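Local coordinates for protein putative xanthine dehydrogenase YAGS fad-binding subunit (Escherichia coli, PDB 5G5G) that binds the molybdenum centre and its pterin cytosine dinucleotide, and probably provides the catalytic site of a periplasmic aldehyde oxidase, at residues R440-R450 and S499-W510; G588-H596 and A701-T710. All blocks are in the same frame, centred on the assembly; numbering follows the deposited sequence.

Interaction 1. Residues R440-R450 and S499-W510; sequences RNNLLEKSGAR and SFPVSAGSGGQW. With MCN (pterin cytosine dinucleotide), chain Y; MOS (dioxothiomolybdenum(VI) ion), chain Z.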
loop_
_atom_site.group_PDB
_atom_site.type_symbol
_atom_site.label_atom_id
_atom_site.label_comp_id
_atom_site.label_asym_id
_atom_site.label_seq_id
_atom_site.Cartn_x
_atom_site.Cartn_y
_atom_site.Cartn_z
ATOM N N ARG C 440 -23.090 -0.769 -4.216
ATOM C CA ARG C 440 -22.443 0.398 -4.871
ATOM C C ARG C 440 -23.237 0.749 -6.093
ATOM O O ARG C 440 -23.591 -0.139 -6.870
ATOM C CB ARG C 440 -21.005 0.081 -5.238
ATOM C CG ARG C 440 -20.187 1.247 -5.770
ATOM C CD ARG C 440 -19.870 2.315 -4.736
ATOM N NE ARG C 440 -19.115 3.378 -5.368
ATOM C CZ ARG C 440 -18.818 4.557 -4.824
ATOM N NH1 ARG C 440 -19.251 4.877 -3.601
ATOM N NH2 ARG C 440 -18.083 5.437 -5.503
ATOM N N ASN C 441 -23.571 2.013 -6.250
ATOM C CA ASN C 441 -24.337 2.421 -7.400
ATOM C C ASN C 441 -23.576 2.233 -8.745
ATOM O O ASN C 441 -22.335 2.150 -8.776
ATOM C CB ASN C 441 -24.832 3.853 -7.237
ATOM C CG ASN C 441 -25.986 3.959 -6.242
ATOM O OD1 ASN C 441 -26.812 3.059 -6.142
ATOM N ND2 ASN C 441 -26.068 5.067 -5.540
ATOM N N ASN C 442 -24.363 2.159 -9.811
ATOM C CA ASN C 442 -23.839 2.134 -11.151
ATOM C C ASN C 442 -24.096 3.499 -11.760
ATOM O O ASN C 442 -25.234 3.920 -11.828
ATOM C CB ASN C 442 -24.517 1.064 -11.980
ATOM C CG ASN C 442 -23.977 0.990 -13.370
ATOM O OD1 ASN C 442 -22.806 0.725 -13.546
ATOM N ND2 ASN C 442 -24.826 1.222 -14.371
ATOM N N LEU C 443 -23.049 4.176 -12.220
ATOM C CA LEU C 443 -23.127 5.559 -12.699
ATOM C C LEU C 443 -22.774 5.624 -14.190
ATOM O O LEU C 443 -21.987 4.839 -14.667
ATOM C CB LEU C 443 -22.139 6.432 -11.916
ATOM C CG LEU C 443 -22.301 6.453 -10.390
ATOM C CD1 LEU C 443 -21.176 7.302 -9.758
ATOM C CD2 LEU C 443 -23.674 6.964 -9.958
ATOM N N LEU C 444 -23.383 6.568 -14.914
ATOM C CA LEU C 444 -23.197 6.674 -16.336
ATOM C C LEU C 444 -22.669 8.055 -16.662
ATOM O O LEU C 444 -23.161 9.020 -16.123
ATOM C CB LEU C 444 -24.519 6.518 -17.062
ATOM C CG LEU C 444 -25.224 5.156 -17.078
ATOM C CD1 LEU C 444 -24.273 4.029 -17.422
ATOM C CD2 LEU C 444 -25.946 4.877 -15.774
ATOM N N GLU C 445 -21.741 8.136 -17.601
ATOM C CA GLU C 445 -21.125 9.381 -18.025
ATOM C C GLU C 445 -20.779 9.241 -19.513
ATOM O O GLU C 445 -20.551 8.125 -20.005
ATOM C CB GLU C 445 -19.861 9.641 -17.216
ATOM C CG GLU C 445 -20.032 9.938 -15.717
ATOM C CD GLU C 445 -20.797 11.233 -15.396
ATOM O OE1 GLU C 445 -20.699 12.218 -16.192
ATOM O OE2 GLU C 445 -21.515 11.250 -14.344
ATOM N N LYS C 446 -20.832 10.347 -20.250
ATOM C CA LYS C 446 -20.491 10.334 -21.659
ATOM C C LYS C 446 -19.063 9.865 -21.920
ATOM O O LYS C 446 -18.137 10.242 -21.167
ATOM C CB LYS C 446 -20.647 11.764 -22.222
ATOM C CG LYS C 446 -20.340 11.923 -23.700
ATOM C CD LYS C 446 -20.444 13.380 -24.158
ATOM C CE LYS C 446 -20.317 13.495 -25.686
ATOM N NZ LYS C 446 -20.389 14.913 -26.157
ATOM N N SER C 447 -18.871 9.087 -22.995
ATOM C CA SER C 447 -17.570 8.580 -23.317
ATOM C C SER C 447 -17.414 8.333 -24.783
ATOM O O SER C 447 -18.326 7.820 -25.423
ATOM C CB SER C 447 -17.314 7.291 -22.550
ATOM O OG SER C 447 -15.939 6.886 -22.625
ATOM N N GLY C 448 -16.245 8.658 -25.326
ATOM C CA GLY C 448 -15.983 8.528 -26.755
ATOM C C GLY C 448 -14.718 7.786 -27.113
ATOM O O GLY C 448 -13.865 7.537 -26.265
ATOM N N ALA C 449 -14.631 7.428 -28.389
ATOM C CA ALA C 449 -13.526 6.660 -28.909
ATOM C C ALA C 449 -13.411 6.813 -30.407
ATOM O O ALA C 449 -14.366 7.159 -31.095
ATOM C CB ALA C 449 -13.692 5.185 -28.542
ATOM N N ARG C 450 -12.210 6.601 -30.918
ATOM C CA ARG C 450 -11.953 6.553 -32.349
ATOM C C ARG C 450 -11.475 5.134 -32.635
ATOM O O ARG C 450 -10.643 4.604 -31.908
ATOM C CB ARG C 450 -10.875 7.590 -32.691
ATOM C CG ARG C 450 -10.520 7.693 -34.141
ATOM C CD ARG C 450 -9.810 9.027 -34.478
ATOM N NE ARG C 450 -8.717 9.357 -33.572
ATOM C CZ ARG C 450 -8.571 10.447 -32.796
ATOM N NH1 ARG C 450 -9.471 11.432 -32.716
ATOM N NH2 ARG C 450 -7.487 10.550 -32.071
ATOM N N SER C 499 -4.639 13.682 -26.695
ATOM C CA SER C 499 -4.841 13.770 -28.135
ATOM C C SER C 499 -5.937 12.789 -28.648
ATOM O O SER C 499 -6.403 12.930 -29.762
ATOM C CB SER C 499 -3.515 13.704 -28.897
ATOM O OG SER C 499 -2.994 12.407 -28.947
ATOM N N PHE C 500 -6.440 11.903 -27.793
ATOM C CA PHE C 500 -7.482 10.952 -28.187
ATOM C C PHE C 500 -8.838 11.432 -27.708
ATOM O O PHE C 500 -8.932 12.316 -26.873
ATOM C CB PHE C 500 -7.206 9.605 -27.524
ATOM C CG PHE C 500 -5.884 8.979 -27.888
ATOM C CD1 PHE C 500 -5.234 9.252 -29.121
ATOM C CD2 PHE C 500 -5.318 8.070 -27.013
ATOM C CE1 PHE C 500 -4.031 8.655 -29.435
ATOM C CE2 PHE C 500 -4.119 7.491 -27.327
ATOM C CZ PHE C 500 -3.475 7.770 -28.520
ATOM N N PRO C 501 -9.917 10.789 -28.158
ATOM C CA PRO C 501 -11.220 11.278 -27.728
ATOM C C PRO C 501 -11.481 11.180 -26.247
ATOM O O PRO C 501 -10.910 10.310 -25.562
ATOM C CB PRO C 501 -12.200 10.356 -28.494
ATOM C CG PRO C 501 -11.487 10.086 -29.766
ATOM C CD PRO C 501 -10.032 9.925 -29.344
ATOM N N VAL C 502 -12.320 12.073 -25.753
ATOM C CA VAL C 502 -12.633 12.141 -24.328
ATOM C C VAL C 502 -13.517 10.974 -23.854
ATOM O O VAL C 502 -14.685 10.802 -24.300
ATOM C CB VAL C 502 -13.307 13.482 -23.975
ATOM C CG1 VAL C 502 -13.686 13.547 -22.497
ATOM C CG2 VAL C 502 -12.362 14.648 -24.325
ATOM N N SER C 503 -12.954 10.158 -22.976
ATOM C CA SER C 503 -13.710 9.157 -22.219
ATOM C C SER C 503 -14.192 9.683 -20.874
ATOM O O SER C 503 -13.829 10.786 -20.458
ATOM C CB SER C 503 -12.803 7.942 -21.972
ATOM O OG SER C 503 -11.923 8.197 -20.906
ATOM N N ALA C 504 -14.923 8.849 -20.153
ATOM C CA ALA C 504 -15.313 9.197 -18.781
ATOM C C ALA C 504 -14.198 8.998 -17.748
ATOM O O ALA C 504 -14.369 9.396 -16.602
ATOM C CB ALA C 504 -16.549 8.437 -18.342
ATOM N N GLY C 505 -13.070 8.428 -18.161
ATOM C CA GLY C 505 -11.976 8.119 -17.254
ATOM C C GLY C 505 -12.222 6.997 -16.269
ATOM O O GLY C 505 -13.260 6.323 -16.307
ATOM N N SER C 506 -11.248 6.800 -15.391
ATOM C CA SER C 506 -11.322 5.762 -14.361
ATOM C C SER C 506 -11.749 6.338 -13.021
ATOM O O SER C 506 -10.954 6.885 -12.297
ATOM C CB SER C 506 -10.009 5.083 -14.212
ATOM O OG SER C 506 -9.609 4.383 -15.364
ATOM N N GLY C 507 -13.003 6.145 -12.666
ATOM C CA GLY C 507 -13.535 6.690 -11.470
ATOM C C GLY C 507 -14.981 6.236 -11.339
ATOM O O GLY C 507 -15.600 5.859 -12.340
ATOM N N GLY C 508 -15.468 6.229 -10.099
ATOM C CA GLY C 508 -16.869 5.911 -9.785
ATOM C C GLY C 508 -17.344 4.539 -10.230
ATOM O O GLY C 508 -18.580 4.303 -10.401
ATOM N N GLN C 509 -16.382 3.651 -10.450
ATOM C CA GLN C 509 -16.553 2.383 -11.186
ATOM C C GLN C 509 -17.435 2.503 -12.409
ATOM O O GLN C 509 -18.257 1.626 -12.666
ATOM C CB GLN C 509 -16.957 1.210 -10.266
ATOM C CG GLN C 509 -18.318 1.269 -9.558
ATOM C CD GLN C 509 -18.719 -0.030 -8.919
ATOM O OE1 GLN C 509 -17.910 -0.814 -8.449
ATOM N NE2 GLN C 509 -20.019 -0.257 -8.866
ATOM N N TRP C 510 -17.346 3.607 -13.132
ATOM C CA TRP C 510 -18.101 3.761 -14.389
ATOM C C TRP C 510 -17.206 3.480 -15.595
ATOM O O TRP C 510 -17.679 3.479 -16.735
ATOM C CB TRP C 510 -18.760 5.132 -14.545
ATOM C CG TRP C 510 -17.803 6.321 -14.532
ATOM C CD1 TRP C 510 -16.688 6.511 -15.325
ATOM C CD2 TRP C 510 -17.900 7.477 -13.707
ATOM N NE1 TRP C 510 -16.083 7.714 -15.011
ATOM C CE2 TRP C 510 -16.813 8.329 -14.035
ATOM C CE3 TRP C 510 -18.759 7.853 -12.654
ATOM C CZ2 TRP C 510 -16.560 9.539 -13.348
ATOM C CZ3 TRP C 510 -18.532 9.115 -11.978
ATOM C CH2 TRP C 510 -17.445 9.924 -12.343
HETATM N N1 MCN Y . -14.776 -5.294 -15.251
HETATM C C2 MCN Y . -15.184 -6.415 -16.105
HETATM N N3 MCN Y . -16.700 -6.250 -16.209
HETATM C C4 MCN Y . -17.568 -5.445 -15.619
HETATM C C5 MCN Y . -16.890 -4.317 -14.891
HETATM C C6 MCN Y . -15.604 -4.346 -14.698
HETATM O O2 MCN Y . -14.573 -7.201 -16.612
HETATM N N4 MCN Y . -18.852 -5.458 -15.675
HETATM C "C1'" MCN Y . -13.375 -5.400 -14.877
HETATM C C2D MCN Y . -12.423 -4.963 -16.052
HETATM O "O2'" MCN Y . -11.161 -5.613 -15.916
HETATM C "C3'" MCN Y . -12.342 -3.554 -15.746
HETATM C C4D MCN Y . -12.243 -3.306 -14.174
HETATM O O4D MCN Y . -13.090 -4.498 -13.801
HETATM O "O3'" MCN Y . -11.233 -2.773 -16.321
HETATM C "C5'" MCN Y . -12.784 -2.189 -13.497
HETATM O "O5'" MCN Y . -13.872 -1.594 -14.164
HETATM P PA MCN Y . -14.794 -0.638 -13.365
HETATM O O1A MCN Y . -15.652 0.101 -14.391
HETATM O O2A MCN Y . -15.416 -1.357 -12.219
HETATM O O3A MCN Y . -13.727 0.479 -12.692
HETATM P PB MCN Y . -13.168 1.736 -13.470
HETATM O O1B MCN Y . -14.077 2.877 -13.314
HETATM O O2B MCN Y . -12.730 1.327 -14.838
HETATM O O3B MCN Y . -11.834 1.914 -12.656
HETATM C C10 MCN Y . -11.855 2.692 -11.385
HETATM C "C9'" MCN Y . -11.856 1.846 -10.162
HETATM C "C8'" MCN Y . -12.030 2.856 -8.901
HETATM S "S8'" MCN Y . -13.149 4.101 -8.949
HETATM C "C7'" MCN Y . -11.163 2.751 -8.019
HETATM S "S7'" MCN Y . -11.065 3.902 -6.654
HETATM C "C6'" MCN Y . -10.248 1.498 -7.860
HETATM C C7 MCN Y . -10.798 0.438 -8.929
HETATM O "O9'" MCN Y . -10.863 0.957 -10.196
HETATM N "N5'" MCN Y . -8.873 2.011 -8.374
HETATM C C4A MCN Y . -7.831 0.999 -8.740
HETATM N "N8'" MCN Y . -9.806 -0.656 -8.992
HETATM C C4B MCN Y . -8.490 -0.376 -9.104
HETATM N "N1'" MCN Y . -7.604 -1.431 -9.323
HETATM C "C2'" MCN Y . -6.269 -1.229 -9.689
HETATM N "N2'" MCN Y . -5.466 -2.164 -9.871
HETATM N "N3'" MCN Y . -5.767 -0.005 -9.339
HETATM C "C4'" MCN Y . -6.411 1.192 -9.072
HETATM O "O4'" MCN Y . -6.038 2.354 -8.820
HETATM MO MO MOS Z . -12.425 5.635 -7.342
HETATM S S MOS Z . -12.477 6.647 -5.258
HETATM O O1 MOS Z . -11.218 6.742 -8.059
HETATM O O2 MOS Z . -14.210 6.718 -7.511
HETATM O O HOH W 1 -20.266 4.111 -8.156
HETATM O O HOH W 2 -20.546 3.067 -11.771
HETATM O O HOH W 3 -14.774 5.965 -19.779
HETATM O O HOH W 4 -9.161 13.428 -30.426
#
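Arg440 and Gln509 lie alongside each other, pointing opposite ways, where strand 429-441 meets the glycine-rich loop 499-510, which holds the molybdopterin cofactor in this domain of the xanthine dehydrogenase family. The aliphatic CG of Arg440 lies 3.4 Å from Gln509 NE2, while its guanidinium is salt-bridged to Glu354 and to Glu692 of the molybdenum pocket. Gln509 NE2 donates weakly to Asn441 O; its amide has a stronger partner in Leu693. Leu443 CB lies at the edge of the Trp510 ring, 3.7 Å from CE3, and a water joins Leu443 N to Gly508 O. Glycine suits position 508 because phi is positive (59°) and a CB would strike the indole; Gly508 N donates to the molybdenum ligand O2 at 2.9 Å (160°). With Glu445 CG beside its backbone N (chi1 -67°), this methylene stands 3.8 Å from the centroid of the six-membered ring of Trp510, a CH-pi contact; Gly507 O lies over the opposite face. Compact Ser447 brings OG to 3.2 Å from Ser503 CA, and Gly448 N donates to Val502 O at 2.8 Å. Arg450, salt-bridged to Glu462 and Glu569, runs roughly perpendicular to Pro501, one guanidinium face over Pro501 CD, 3.7 Å from NH1.

Interaction 2. Residues G588-H596 and A701-T710; sequences GHFVEVGVH and AIANAVYNAT
Strand 588-596 and helix 701-710 run in broadly the same direction, their axes crossing at -41° and approaching to 7.5 Å, so that Val591, Val593 and Val595 meet Ile702, Ala705 and Ala709 in succession. The helix turns alanines toward the strand, and their single methyls let the two come close. Ala701 CB sits 3.6 Å from His589 O, and Ala705 CB fits against the backbone at Val591 O. Alternation along the strand supplies the other half of the packing: from Val591 on, every second residue is a beta-branched valine directed at the helix, continuing the side of His589. Val591 spans Ala701 and Ile702, its CG2 lying 3.8 Å from Ala701 CB and touching Ile702 CG1 as well. Val593 adopts a different rotamer, with CG1 beside the backbone N and anti to the carbonyl carbon (chi1 -62°); this leaves CG2 between the two, 3.5 Å from Ala705 O and near Val706. At the far end Val595 CG1 meets Thr710 CG2 at 3.8 Å. The hydroxyl of Thr710 turns back into the helix and donates to Val706 O (2.7 Å), from the opposite face of that carbonyl to Thr710 N; OG1 also bonds to Ile712 N. An alanine in place of Thr710 removes OG1 and CG2, and would probably open a gap beside Val595 CG1 and leave Val706 O and Ile712 N without their hydroxyl partner. The helix covers one face of the mixed sheet in which strand 584-596 lies between 429-441 and 602-612: Ala701 touches Ala436 of the former, Val706 touches Val602 of the latter, and Asn704 and Asn708 bond to the backbone of 429-441. Helix 354-372 packs against Ala703 and Asn704.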
loop_
_atom_site.group_PDB
_atom_site.type_symbol
_atom_site.label_atom_id
_atom_site.label_comp_id
_atom_site.label_asym_id
_atom_site.label_seq_id
_atom_site.Cartn_x
_atom_site.Cartn_y
_atom_site.Cartn_z
ATOM N N GLY C 588 -22.220 -10.286 -1.719
ATOM C CA GLY C 588 -22.258 -10.958 -0.443
ATOM C C GLY C 588 -20.841 -11.417 -0.124
ATOM O O GLY C 588 -20.197 -12.092 -0.937
ATOM N N HIS C 589 -20.337 -10.976 1.020
ATOM C CA HIS C 589 -19.005 -11.276 1.498
ATOM C C HIS C 589 -19.039 -12.184 2.687
ATOM O O HIS C 589 -19.740 -11.873 3.675
ATOM C CB HIS C 589 -18.308 -9.995 1.920
ATOM C CG HIS C 589 -17.958 -9.104 0.782
ATOM N ND1 HIS C 589 -16.990 -9.431 -0.144
ATOM C CD2 HIS C 589 -18.491 -7.936 0.375
ATOM C CE1 HIS C 589 -16.910 -8.473 -1.043
ATOM N NE2 HIS C 589 -17.816 -7.559 -0.758
ATOM N N PHE C 590 -18.288 -13.291 2.602
ATOM C CA PHE C 590 -18.271 -14.347 3.636
ATOM C C PHE C 590 -16.822 -14.583 4.039
ATOM O O PHE C 590 -15.975 -14.747 3.154
ATOM C CB PHE C 590 -18.882 -15.670 3.120
ATOM C CG PHE C 590 -20.342 -15.610 2.885
ATOM C CD1 PHE C 590 -20.833 -15.073 1.695
ATOM C CD2 PHE C 590 -21.255 -16.051 3.862
ATOM C CE1 PHE C 590 -22.198 -14.988 1.481
ATOM C CE2 PHE C 590 -22.614 -16.023 3.621
ATOM C CZ PHE C 590 -23.101 -15.442 2.432
ATOM N N VAL C 591 -16.512 -14.486 5.332
ATOM C CA VAL C 591 -15.145 -14.568 5.827
ATOM C C VAL C 591 -15.019 -15.512 7.000
ATOM O O VAL C 591 -15.902 -15.552 7.879
ATOM C CB VAL C 591 -14.659 -13.169 6.318
ATOM C CG1 VAL C 591 -13.297 -13.281 6.962
ATOM C CG2 VAL C 591 -14.682 -12.176 5.173
ATOM N N GLU C 592 -13.927 -16.267 7.013
ATOM C CA GLU C 592 -13.534 -17.040 8.173
ATOM C C GLU C 592 -12.250 -16.439 8.717
ATOM O O GLU C 592 -11.289 -16.199 7.922
ATOM C CB GLU C 592 -13.375 -18.532 7.803
ATOM C CG GLU C 592 -12.898 -19.424 8.949
ATOM C CD GLU C 592 -12.646 -20.857 8.500
ATOM O OE1 GLU C 592 -13.557 -21.521 8.021
ATOM O OE2 GLU C 592 -11.525 -21.342 8.674
ATOM N N VAL C 593 -12.214 -16.144 10.021
ATOM C CA VAL C 593 -11.017 -15.593 10.635
ATOM C C VAL C 593 -10.531 -16.460 11.760
ATOM O O VAL C 593 -11.315 -17.254 12.339
ATOM C CB VAL C 593 -11.214 -14.209 11.268
ATOM C CG1 VAL C 593 -11.603 -13.261 10.200
ATOM C CG2 VAL C 593 -12.268 -14.256 12.386
ATOM N N GLY C 594 -9.253 -16.287 12.111
ATOM C CA GLY C 594 -8.733 -16.891 13.315
ATOM C C GLY C 594 -8.298 -15.736 14.221
ATOM O O GLY C 594 -7.751 -14.739 13.732
ATOM N N VAL C 595 -8.547 -15.879 15.517
ATOM C CA VAL C 595 -8.081 -14.889 16.493
ATOM C C VAL C 595 -7.247 -15.672 17.501
ATOM O O VAL C 595 -7.716 -16.653 18.100
ATOM C CB VAL C 595 -9.220 -14.126 17.184
ATOM C CG1 VAL C 595 -8.662 -13.165 18.257
ATOM C CG2 VAL C 595 -10.076 -13.357 16.155
ATOM N N HIS C 596 -6.007 -15.255 17.667
ATOM C CA HIS C 596 -5.150 -15.994 18.586
ATOM C C HIS C 596 -5.657 -15.856 20.021
ATOM O O HIS C 596 -5.840 -14.737 20.548
ATOM C CB HIS C 596 -3.676 -15.580 18.446
ATOM C CG HIS C 596 -2.737 -16.591 19.009
ATOM N ND1 HIS C 596 -2.534 -16.734 20.351
ATOM C CD2 HIS C 596 -1.960 -17.523 18.410
ATOM C CE1 HIS C 596 -1.690 -17.723 20.577
ATOM N NE2 HIS C 596 -1.313 -18.212 19.406
ATOM N N ALA C 701 -17.655 -7.726 7.127
ATOM C CA ALA C 701 -17.689 -9.197 7.182
ATOM C C ALA C 701 -16.548 -9.726 8.050
ATOM O O ALA C 701 -16.780 -10.584 8.869
ATOM C CB ALA C 701 -17.631 -9.815 5.816
ATOM N N ILE C 702 -15.347 -9.125 7.959
ATOM C CA ILE C 702 -14.262 -9.497 8.860
ATOM C C ILE C 702 -14.570 -9.170 10.344
ATOM O O ILE C 702 -14.340 -9.986 11.240
ATOM C CB ILE C 702 -12.960 -8.829 8.385
ATOM C CG1 ILE C 702 -12.627 -9.368 6.979
ATOM C CG2 ILE C 702 -11.805 -9.044 9.385
ATOM C CD1 ILE C 702 -11.535 -8.544 6.313
ATOM N N ALA C 703 -15.033 -7.964 10.611
ATOM C CA ALA C 703 -15.443 -7.593 11.969
ATOM C C ALA C 703 -16.483 -8.553 12.563
ATOM O O ALA C 703 -16.327 -8.990 13.709
ATOM C CB ALA C 703 -15.996 -6.169 12.000
ATOM N N ASN C 704 -17.497 -8.904 11.766
ATOM C CA ASN C 704 -18.535 -9.801 12.191
ATOM C C ASN C 704 -17.954 -11.218 12.473
ATOM O O ASN C 704 -18.398 -11.903 13.379
ATOM C CB ASN C 704 -19.612 -9.837 11.153
ATOM C CG ASN C 704 -20.434 -8.519 11.084
ATOM O OD1 ASN C 704 -20.458 -7.728 12.010
ATOM N ND2 ASN C 704 -21.129 -8.339 10.007
ATOM N N ALA C 705 -16.977 -11.637 11.673
ATOM C CA ALA C 705 -16.265 -12.912 11.890
ATOM C C ALA C 705 -15.449 -12.880 13.158
ATOM O O ALA C 705 -15.394 -13.861 13.879
ATOM C CB ALA C 705 -15.375 -13.269 10.672
ATOM N N VAL C 706 -14.763 -11.760 13.429
ATOM C CA VAL C 706 -14.073 -11.592 14.716
ATOM C C VAL C 706 -15.026 -11.672 15.912
ATOM O O VAL C 706 -14.714 -12.327 16.917
ATOM C CB VAL C 706 -13.257 -10.280 14.760
ATOM C CG1 VAL C 706 -12.750 -9.993 16.164
ATOM C CG2 VAL C 706 -12.090 -10.303 13.735
ATOM N N TYR C 707 -16.196 -11.032 15.779
ATOM C CA TYR C 707 -17.213 -11.174 16.810
ATOM C C TYR C 707 -17.612 -12.645 16.989
ATOM O O TYR C 707 -17.702 -13.155 18.125
ATOM C CB TYR C 707 -18.453 -10.343 16.529
ATOM C CG TYR C 707 -19.539 -10.619 17.551
ATOM C CD1 TYR C 707 -19.391 -10.205 18.871
ATOM C CD2 TYR C 707 -20.699 -11.313 17.216
ATOM C CE1 TYR C 707 -20.355 -10.475 19.839
ATOM C CE2 TYR C 707 -21.655 -11.573 18.189
ATOM C CZ TYR C 707 -21.474 -11.157 19.483
ATOM O OH TYR C 707 -22.409 -11.406 20.431
ATOM N N ASN C 708 -17.909 -13.314 15.881
ATOM C CA ASN C 708 -18.294 -14.712 15.969
ATOM C C ASN C 708 -17.149 -15.546 16.601
ATOM O O ASN C 708 -17.380 -16.491 17.366
ATOM C CB ASN C 708 -18.668 -15.247 14.597
ATOM C CG ASN C 708 -19.102 -16.704 14.635
ATOM O OD1 ASN C 708 -18.373 -17.594 14.197
ATOM N ND2 ASN C 708 -20.270 -16.963 15.218
ATOM N N ALA C 709 -15.900 -15.192 16.320
ATOM C CA ALA C 709 -14.784 -15.953 16.943
ATOM C C ALA C 709 -14.593 -15.757 18.416
ATOM O O ALA C 709 -14.167 -16.699 19.104
ATOM C CB ALA C 709 -13.485 -15.642 16.241
ATOM N N THR C 710 -14.847 -14.537 18.903
ATOM C CA THR C 710 -14.450 -14.133 20.222
ATOM C C THR C 710 -15.585 -13.743 21.162
ATOM O O THR C 710 -15.379 -13.691 22.355
ATOM C CB THR C 710 -13.535 -12.905 20.170
ATOM O OG1 THR C 710 -14.194 -11.795 19.530
ATOM C CG2 THR C 710 -12.253 -13.205 19.375
#

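The two interactions are linked by one mixed sheet at the start of 440-450, whose later residues pass into a second sheet with strand 447-453: strand 429-441, whose last residues open interaction 1, is the antiparallel neighbour of strand 584-596, which carries interaction 2. Their centres are 36 Å apart, on opposite sides of the chain's centre, yet their nearest atoms come within about 9 Å without touching. Along the chain they follow in series, interaction 1 first. Interaction 1 lies at the molybdenum cofactor, with loop 499-510 supplying pocket residues; interaction 2 is buried packing of helix 698-710. The shared sheet thus extends from the cofactor site to a helix-covered region near the chain's C-terminal end.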